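Local coordinates for aminoglycoside phosphotransferase (Streptomyces rimosus, PDB 6FUC), which phosphorylates aminoglycosides, probably transferring the ATP gamma-phosphate to the 3''-hydroxyl of streptomycin and so conferring resistance to it, at residues V50-V60 against W76-T87; A146-Q156 against L264-G272. One frame throughout, in Å; residues are numbered along the deposited sequence. Where two conformers were deposited one is given.

Contact 1 of 2, residues V50-V60 against W76-T87; sequences VAALEAERDRV and WRVGAAGAGLLT
Leu53 drives its CD2 methyl into a hollow of the hairpin walled by the Trp76 indole, Ala83 and Leu85. That methyl lies 3.8 Å from Trp76 CZ3 and 3.6 Å from Ala83 O, while Leu53 CG meets the rim of the indole in the ring plane. Nearer the turn, Val50 straddles Ala83: CG2 rests 3.8 Å from Ala83 CB, and CG1 stands a little farther from the same methyl and from Trp76 CZ2. Val50 CG2 also rests against Gly82 CA. Leu85 is the complementary bump from the strand. Its CD1 fits against Arg57 CB at 3.8 Å, and its CD2 presses between Arg57 N and Glu56 CG, whose carboxylate runs on to Lys43 of strand 40-45. The indole, with CG anti to the backbone N, reaches the helix, Trp76 CH2 lying 3.5 Å from Glu54 N. Arg57 covers one indole face: CD lies over the ring, and the bend about CG-CD (chi3 70°) brings the guanidinium, NH1 foremost, over the pyrrole part of the indole, with Arg57 CZ 4.5 Å from the centroid of the Trp76 five-membered ring, a cation-pi contact. The guanidinium stands steeply, 71° from the indole plane, and meets it with its NH1 edge. NE and NH2 both grip Asp58 OD1, which fixes the rotation of the group; Glu54 adds a longer, charge-only pairing. Helix 50-60 packs on one face of the antiparallel sheet, nearly parallel (19°) to strand 82-87, as in the kinase-like N-terminal lobe, and its Glu56-Lys43 salt bridge is consistent with the beta3 lysine-helix C glutamate pair of protein kinases.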
# COMPACT_ATOMS: atom_id res chain seq x y z
N VAL A 50 -1.01 -8.15 -16.28
CA VAL A 50 -2.36 -7.61 -16.44
C VAL A 50 -3.28 -8.13 -15.36
O VAL A 50 -4.10 -7.34 -14.93
CB VAL A 50 -2.87 -7.91 -17.87
CG1 VAL A 50 -4.35 -7.57 -18.06
CG2 VAL A 50 -2.04 -7.11 -18.87
N ALA A 51 -3.17 -9.40 -14.95
CA ALA A 51 -4.11 -9.88 -13.93
C ALA A 51 -3.93 -9.10 -12.64
O ALA A 51 -4.93 -8.82 -11.99
CB ALA A 51 -3.92 -11.37 -13.71
N ALA A 52 -2.70 -8.75 -12.27
CA ALA A 52 -2.48 -7.95 -11.03
C ALA A 52 -3.09 -6.56 -11.20
O ALA A 52 -3.65 -6.01 -10.25
CB ALA A 52 -1.00 -7.82 -10.73
N LEU A 53 -3.01 -5.98 -12.42
CA LEU A 53 -3.59 -4.62 -12.60
C LEU A 53 -5.15 -4.72 -12.60
O LEU A 53 -5.80 -3.84 -12.09
CB LEU A 53 -3.03 -3.98 -13.83
CG LEU A 53 -3.29 -2.49 -13.91
CD1 LEU A 53 -2.58 -1.69 -12.83
CD2 LEU A 53 -3.00 -1.96 -15.32
N GLU A 54 -5.69 -5.77 -13.24
CA GLU A 54 -7.13 -5.96 -13.20
C GLU A 54 -7.61 -6.11 -11.75
O GLU A 54 -8.67 -5.61 -11.38
CB GLU A 54 -7.55 -7.15 -14.01
CG GLU A 54 -9.01 -7.16 -14.35
CD GLU A 54 -9.36 -8.28 -15.30
OE1 GLU A 54 -8.53 -8.68 -16.18
OE2 GLU A 54 -10.49 -8.77 -15.23
N ALA A 55 -6.83 -6.85 -10.98
CA ALA A 55 -7.09 -6.99 -9.52
C ALA A 55 -7.15 -5.64 -8.80
O ALA A 55 -8.03 -5.42 -7.95
CB ALA A 55 -6.03 -7.91 -8.87
N GLU A 56 -6.22 -4.75 -9.15
CA GLU A 56 -6.23 -3.41 -8.60
C GLU A 56 -7.46 -2.63 -9.05
O GLU A 56 -8.10 -1.96 -8.24
CB GLU A 56 -4.92 -2.69 -8.97
CG GLU A 56 -4.89 -1.29 -8.43
CD GLU A 56 -3.52 -0.61 -8.52
OE1 GLU A 56 -2.51 -1.34 -8.67
OE2 GLU A 56 -3.50 0.63 -8.35
N ARG A 57 -7.78 -2.69 -10.34
CA ARG A 57 -8.96 -2.05 -10.86
C ARG A 57 -10.17 -2.41 -10.03
O ARG A 57 -10.98 -1.58 -9.64
CB ARG A 57 -9.15 -2.44 -12.34
CG ARG A 57 -10.40 -1.85 -12.94
CD ARG A 57 -10.84 -2.55 -14.21
NE ARG A 57 -11.34 -3.87 -13.86
CZ ARG A 57 -11.75 -4.74 -14.71
NH1 ARG A 57 -11.50 -4.53 -16.00
NH2 ARG A 57 -12.25 -5.90 -14.27
N ASP A 58 -10.34 -3.73 -9.84
CA ASP A 58 -11.49 -4.23 -9.12
C ASP A 58 -11.55 -3.74 -7.67
O ASP A 58 -12.63 -3.45 -7.15
CB ASP A 58 -11.53 -5.75 -9.20
CG ASP A 58 -11.73 -6.32 -10.58
OD1 ASP A 58 -12.19 -5.58 -11.51
OD2 ASP A 58 -11.47 -7.53 -10.75
N ARG A 59 -10.39 -3.66 -7.03
CA ARG A 59 -10.31 -3.15 -5.66
C ARG A 59 -10.72 -1.68 -5.60
O ARG A 59 -11.47 -1.27 -4.72
CB ARG A 59 -8.92 -3.37 -5.14
CG ARG A 59 -8.70 -4.83 -4.73
CD ARG A 59 -7.23 -5.19 -4.68
NE ARG A 59 -6.98 -6.47 -4.03
CZ ARG A 59 -7.14 -7.61 -4.66
NH1 ARG A 59 -7.55 -7.69 -5.92
NH2 ARG A 59 -6.99 -8.76 -3.97
N VAL A 60 -10.23 -0.87 -6.54
CA VAL A 60 -10.55 0.56 -6.52
C VAL A 60 -12.06 0.73 -6.75
O VAL A 60 -12.75 1.48 -6.04
CB VAL A 60 -9.77 1.31 -7.62
CG1 VAL A 60 -10.21 2.76 -7.72
CG2 VAL A 60 -8.25 1.21 -7.38
N TRP A 76 -10.18 1.63 -18.35
CA TRP A 76 -9.42 0.39 -18.36
C TRP A 76 -9.15 0.03 -19.81
O TRP A 76 -10.12 -0.03 -20.57
CB TRP A 76 -10.25 -0.73 -17.67
CG TRP A 76 -9.67 -2.10 -17.88
CD1 TRP A 76 -10.16 -3.10 -18.66
CD2 TRP A 76 -8.50 -2.63 -17.23
NE1 TRP A 76 -9.36 -4.21 -18.57
CE2 TRP A 76 -8.32 -3.93 -17.72
CE3 TRP A 76 -7.58 -2.14 -16.28
CZ2 TRP A 76 -7.31 -4.76 -17.25
CZ3 TRP A 76 -6.58 -2.95 -15.86
CH2 TRP A 76 -6.45 -4.22 -16.34
N ARG A 77 -7.89 -0.09 -20.17
CA ARG A 77 -7.49 -0.20 -21.57
C ARG A 77 -6.52 -1.35 -21.70
O ARG A 77 -5.61 -1.49 -20.87
CB ARG A 77 -6.85 1.11 -22.01
CG ARG A 77 -7.80 2.28 -21.94
CD ARG A 77 -7.21 3.55 -22.50
NE ARG A 77 -8.14 4.64 -22.31
CZ ARG A 77 -7.89 5.90 -22.56
NH1 ARG A 77 -6.72 6.27 -23.10
NH2 ARG A 77 -8.78 6.80 -22.29
N VAL A 78 -6.70 -2.16 -22.75
CA VAL A 78 -5.88 -3.33 -22.91
C VAL A 78 -5.43 -3.44 -24.36
O VAL A 78 -6.12 -3.04 -25.30
CB VAL A 78 -6.60 -4.64 -22.54
CG1 VAL A 78 -7.00 -4.57 -21.11
CG2 VAL A 78 -7.82 -4.94 -23.40
N GLY A 79 -4.22 -3.96 -24.57
CA GLY A 79 -3.77 -4.34 -25.90
C GLY A 79 -2.72 -5.40 -25.81
O GLY A 79 -2.47 -5.94 -24.75
N ALA A 80 -2.03 -5.66 -26.92
CA ALA A 80 -1.02 -6.68 -26.97
C ALA A 80 0.18 -6.52 -26.03
O ALA A 80 0.79 -7.53 -25.56
CB ALA A 80 -0.55 -6.78 -28.42
N ALA A 81 0.48 -5.30 -25.70
CA ALA A 81 1.62 -4.99 -24.90
C ALA A 81 1.29 -4.77 -23.40
O ALA A 81 2.17 -4.41 -22.62
CB ALA A 81 2.34 -3.79 -25.51
N GLY A 82 0.02 -4.92 -23.00
CA GLY A 82 -0.36 -4.90 -21.61
C GLY A 82 -1.62 -4.08 -21.38
O GLY A 82 -2.53 -4.09 -22.22
N ALA A 83 -1.69 -3.41 -20.27
CA ALA A 83 -2.94 -2.78 -19.83
C ALA A 83 -2.62 -1.47 -19.11
O ALA A 83 -1.52 -1.28 -18.55
CB ALA A 83 -3.78 -3.69 -18.93
N GLY A 84 -3.62 -0.59 -19.14
CA GLY A 84 -3.58 0.68 -18.42
C GLY A 84 -4.82 0.88 -17.63
O GLY A 84 -5.93 0.67 -18.11
N LEU A 85 -4.62 1.32 -16.38
CA LEU A 85 -5.68 1.61 -15.44
C LEU A 85 -5.65 3.11 -15.16
O LEU A 85 -4.68 3.60 -14.56
CB LEU A 85 -5.47 0.82 -14.16
CG LEU A 85 -6.35 1.13 -13.00
CD1 LEU A 85 -7.81 1.00 -13.34
CD2 LEU A 85 -6.00 0.28 -11.77
N LEU A 86 -6.68 3.82 -15.59
CA LEU A 86 -6.74 5.28 -15.43
C LEU A 86 -7.65 5.58 -14.24
O LEU A 86 -8.77 5.06 -14.17
CB LEU A 86 -7.28 5.95 -16.70
CG LEU A 86 -6.38 5.99 -17.90
CD1 LEU A 86 -6.06 4.65 -18.49
CD2 LEU A 86 -6.97 6.88 -18.97
N THR A 87 -7.17 6.41 -13.28
CA THR A 87 -7.91 6.75 -12.11
C THR A 87 -7.87 8.26 -11.83
O THR A 87 -6.99 8.97 -12.29
CB THR A 87 -7.34 5.99 -10.87
OG1 THR A 87 -5.92 6.24 -10.77
CG2 THR A 87 -7.61 4.46 -10.94

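Contact 2 of 2, residues A146-Q156 against L264-G272; sequences AVNPDFLPEEQ and LHLDPLTWG
Pro268 provides the apolar centre of the contact, its ring lodged against the 151-153 backbone. Pro268 CB lies 3.4 Å from Phe151 O and 3.8 Å from Phe151 CB, and Pro268 CG meets Leu152 CD2 at 3.7 Å, the two side chains crossing at about a right angle. Leu269 CD2 touches both Leu152 CD2 and Val147 CG2, joining the loop to the C-terminal turn. At one end the Phe151 ring reaches Trp271 CB obliquely through CD2 and CE2, with Asn148 CB over one of its faces. Aromatic and amide groups meet at the other end. The Gln156 side chain, extended beyond CG (chi2 -174°), sets NE2 over the centre of the His265 ring, 3.5 Å from CE1, with the amide and ring planes 63° apart. Pro153 CG approaches the same imidazole obliquely, 3.9 Å from His265 CD2.

Water supplies the polar links. One molecule donates to Gln156 OE1 and His265 O, tying the amide to the helix. Another donates to Glu155 OE2 and lies at the imidazole edge, in the ring plane, 2.9 Å from His265 NE2. A third accepts from Asn148 N and lies within hydrogen-bonding distance of Pro268 O and Trp271 O; a fourth lies similarly close to Ala146 O and Trp271 O. The terminal carboxylate is anchored beside the loop, where Gly272 OXT pairs with Arg144. With no clear direct hydrogen bond between the segments, cohesion rests on close apolar fit and water bridges, and the Glu155 carboxylate, linked to His265 through a water, might modestly favour protonation of the imidazole.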
# COMPACT_ATOMS: atom_id res chain seq x y z
N ALA A 146 14.75 -12.04 -6.14
CA ALA A 146 14.21 -10.74 -6.61
C ALA A 146 13.97 -9.71 -5.52
O ALA A 146 13.39 -8.69 -5.76
CB ALA A 146 12.94 -10.99 -7.43
N VAL A 147 14.38 -9.99 -4.28
CA VAL A 147 14.20 -9.03 -3.18
C VAL A 147 15.06 -7.81 -3.41
O VAL A 147 16.25 -7.94 -3.72
CB VAL A 147 14.47 -9.67 -1.82
CG1 VAL A 147 14.41 -8.62 -0.70
CG2 VAL A 147 13.48 -10.80 -1.55
N ASN A 148 14.48 -6.64 -3.26
CA ASN A 148 15.23 -5.40 -3.32
C ASN A 148 15.71 -5.05 -1.95
O ASN A 148 14.89 -4.77 -1.07
CB ASN A 148 14.37 -4.24 -3.83
CG ASN A 148 15.18 -2.97 -4.03
OD1 ASN A 148 16.21 -2.77 -3.41
ND2 ASN A 148 14.70 -2.11 -4.91
N PRO A 149 17.04 -5.15 -1.68
CA PRO A 149 17.49 -4.93 -0.29
C PRO A 149 17.23 -3.52 0.21
O PRO A 149 17.16 -3.35 1.43
CB PRO A 149 19.00 -5.23 -0.36
CG PRO A 149 19.34 -5.10 -1.78
CD PRO A 149 18.15 -5.41 -2.60
N ASP A 150 16.97 -2.55 -0.68
CA ASP A 150 16.67 -1.20 -0.21
C ASP A 150 15.33 -1.16 0.58
O ASP A 150 15.10 -0.21 1.35
CB ASP A 150 16.58 -0.21 -1.38
CG ASP A 150 17.92 0.06 -2.04
OD1 ASP A 150 18.97 -0.20 -1.41
OD2 ASP A 150 17.87 0.52 -3.20
N PHE A 151 14.46 -2.14 0.35
CA PHE A 151 13.14 -2.21 1.04
C PHE A 151 13.28 -2.81 2.39
O PHE A 151 12.33 -2.73 3.17
CB PHE A 151 12.14 -3.02 0.22
CG PHE A 151 11.84 -2.47 -1.16
CD1 PHE A 151 12.20 -1.21 -1.55
CD2 PHE A 151 11.12 -3.29 -2.06
CE1 PHE A 151 11.91 -0.77 -2.84
CE2 PHE A 151 10.86 -2.88 -3.33
CZ PHE A 151 11.22 -1.60 -3.72
N LEU A 152 14.37 -3.48 2.68
CA LEU A 152 14.53 -4.16 3.95
C LEU A 152 14.87 -3.15 5.04
O LEU A 152 15.48 -2.11 4.78
CB LEU A 152 15.63 -5.19 3.84
CG LEU A 152 15.36 -6.40 2.97
CD1 LEU A 152 16.65 -7.17 2.71
CD2 LEU A 152 14.31 -7.28 3.62
N PRO A 153 14.60 -3.49 6.29
CA PRO A 153 15.17 -2.73 7.41
C PRO A 153 16.68 -2.64 7.28
O PRO A 153 17.31 -3.61 6.87
CB PRO A 153 14.81 -3.59 8.62
CG PRO A 153 13.65 -4.37 8.19
CD PRO A 153 13.81 -4.66 6.76
N GLU A 154 17.22 -1.49 7.67
CA GLU A 154 18.65 -1.28 7.49
C GLU A 154 19.52 -2.46 7.99
O GLU A 154 20.49 -2.85 7.34
CB GLU A 154 19.04 0.02 8.21
CG GLU A 154 20.35 0.60 7.70
N GLU A 155 19.19 -2.99 9.16
CA GLU A 155 19.99 -4.04 9.78
C GLU A 155 19.94 -5.40 9.05
O GLU A 155 20.72 -6.30 9.36
CB GLU A 155 19.63 -4.15 11.27
CG GLU A 155 18.25 -4.73 11.61
CD GLU A 155 17.06 -3.76 11.52
OE1 GLU A 155 17.20 -2.58 11.05
OE2 GLU A 155 15.97 -4.21 11.97
N GLN A 156 18.99 -5.55 8.12
CA GLN A 156 18.80 -6.78 7.35
C GLN A 156 19.38 -6.72 5.96
O GLN A 156 19.35 -7.73 5.26
CB GLN A 156 17.30 -7.09 7.26
CG GLN A 156 16.69 -7.45 8.60
CD GLN A 156 15.25 -7.89 8.48
OE1 GLN A 156 14.66 -7.89 7.42
NE2 GLN A 156 14.69 -8.23 9.57
N LEU A 264 6.20 -6.25 9.55
CA LEU A 264 7.24 -5.34 9.07
C LEU A 264 8.30 -6.08 8.28
O LEU A 264 8.76 -5.61 7.27
CB LEU A 264 7.87 -4.60 10.24
CG LEU A 264 8.87 -3.53 9.81
CD1 LEU A 264 8.21 -2.40 8.97
CD2 LEU A 264 9.54 -2.97 11.04
N HIS A 265 8.69 -7.23 8.84
CA HIS A 265 9.76 -8.01 8.26
C HIS A 265 9.33 -8.87 7.04
O HIS A 265 10.15 -9.08 6.14
CB HIS A 265 10.39 -8.89 9.31
CG HIS A 265 11.17 -8.09 10.31
ND1 HIS A 265 11.78 -8.67 11.40
CD2 HIS A 265 11.43 -6.75 10.39
CE1 HIS A 265 12.38 -7.71 12.10
NE2 HIS A 265 12.18 -6.54 11.51
N LEU A 266 8.07 -9.27 7.03
CA LEU A 266 7.57 -10.03 5.89
C LEU A 266 7.45 -9.13 4.67
O LEU A 266 7.76 -9.53 3.52
CB LEU A 266 6.22 -10.65 6.23
CG LEU A 266 5.55 -11.42 5.10
CD1 LEU A 266 6.38 -12.59 4.58
CD2 LEU A 266 4.16 -11.87 5.55
N ASP A 267 6.90 -7.92 4.85
CA ASP A 267 6.45 -7.11 3.72
C ASP A 267 7.51 -6.96 2.67
O ASP A 267 7.21 -7.15 1.46
CB ASP A 267 5.90 -5.77 4.23
CG ASP A 267 5.14 -5.06 3.12
OD1 ASP A 267 3.89 -5.41 3.01
OD2 ASP A 267 5.75 -4.28 2.40
N PRO A 268 8.76 -6.57 2.98
CA PRO A 268 9.70 -6.34 1.90
C PRO A 268 10.04 -7.55 1.07
O PRO A 268 10.48 -7.44 -0.07
CB PRO A 268 10.94 -5.78 2.59
CG PRO A 268 10.79 -6.12 3.97
CD PRO A 268 9.33 -6.23 4.30
N LEU A 269 9.86 -8.74 1.62
CA LEU A 269 10.12 -9.99 0.95
C LEU A 269 9.07 -10.32 -0.13
O LEU A 269 9.24 -11.24 -0.88
CB LEU A 269 10.25 -11.14 1.96
CG LEU A 269 11.28 -10.92 3.03
CD1 LEU A 269 11.21 -12.07 4.01
CD2 LEU A 269 12.67 -10.75 2.49
N THR A 270 7.95 -9.57 -0.13
CA THR A 270 6.82 -9.88 -1.00
C THR A 270 6.79 -9.06 -2.28
O THR A 270 5.91 -9.27 -3.09
CB THR A 270 5.48 -9.64 -0.27
OG1 THR A 270 5.26 -8.25 -0.06
CG2 THR A 270 5.36 -10.42 0.99
N TRP A 271 7.75 -8.14 -2.47
CA TRP A 271 7.74 -7.21 -3.65
C TRP A 271 8.77 -7.65 -4.65
O TRP A 271 9.93 -7.86 -4.28
CB TRP A 271 8.01 -5.78 -3.19
CG TRP A 271 6.90 -5.21 -2.33
CD1 TRP A 271 6.86 -5.21 -0.98
CD2 TRP A 271 5.69 -4.61 -2.78
NE1 TRP A 271 5.72 -4.61 -0.54
CE2 TRP A 271 4.97 -4.24 -1.63
CE3 TRP A 271 5.15 -4.33 -4.01
CZ2 TRP A 271 3.74 -3.60 -1.69
CZ3 TRP A 271 3.92 -3.71 -4.07
CH2 TRP A 271 3.24 -3.37 -2.92
N GLY A 272 8.39 -7.76 -5.89
CA GLY A 272 9.34 -8.04 -6.94
C GLY A 272 9.00 -9.29 -7.74
O GLY A 272 7.99 -9.98 -7.43
OXT GLY A 272 9.72 -9.59 -8.70
O HOH W 1 11.88 -6.14 -5.84
O HOH W 2 11.66 -6.80 -2.51
O HOH W 3 13.17 -3.84 11.75
O HOH W 4 12.80 -9.81 6.75

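Overall arrangement
The two contacts lie in series along the chain, contact 1 closing before contact 2 opens; their centres are about 26 Å apart and their nearest atoms about 8 Å apart, without touching. Contact 1 belongs to the five-stranded N-terminal lobe, where the Lys43-Glu56 pair marks the side probably facing ATP, as in related kinases. Contact 2 fastens the C-terminal tail to the loop between helices 131-143 and 161-168 in the largely helical lobe. Arg59 of contact 1 bonds to Leu213 O, and the adjacent Arg212 meets Thr270 and Trp271 of contact 2, so the region around 212-213 relates the two indirectly.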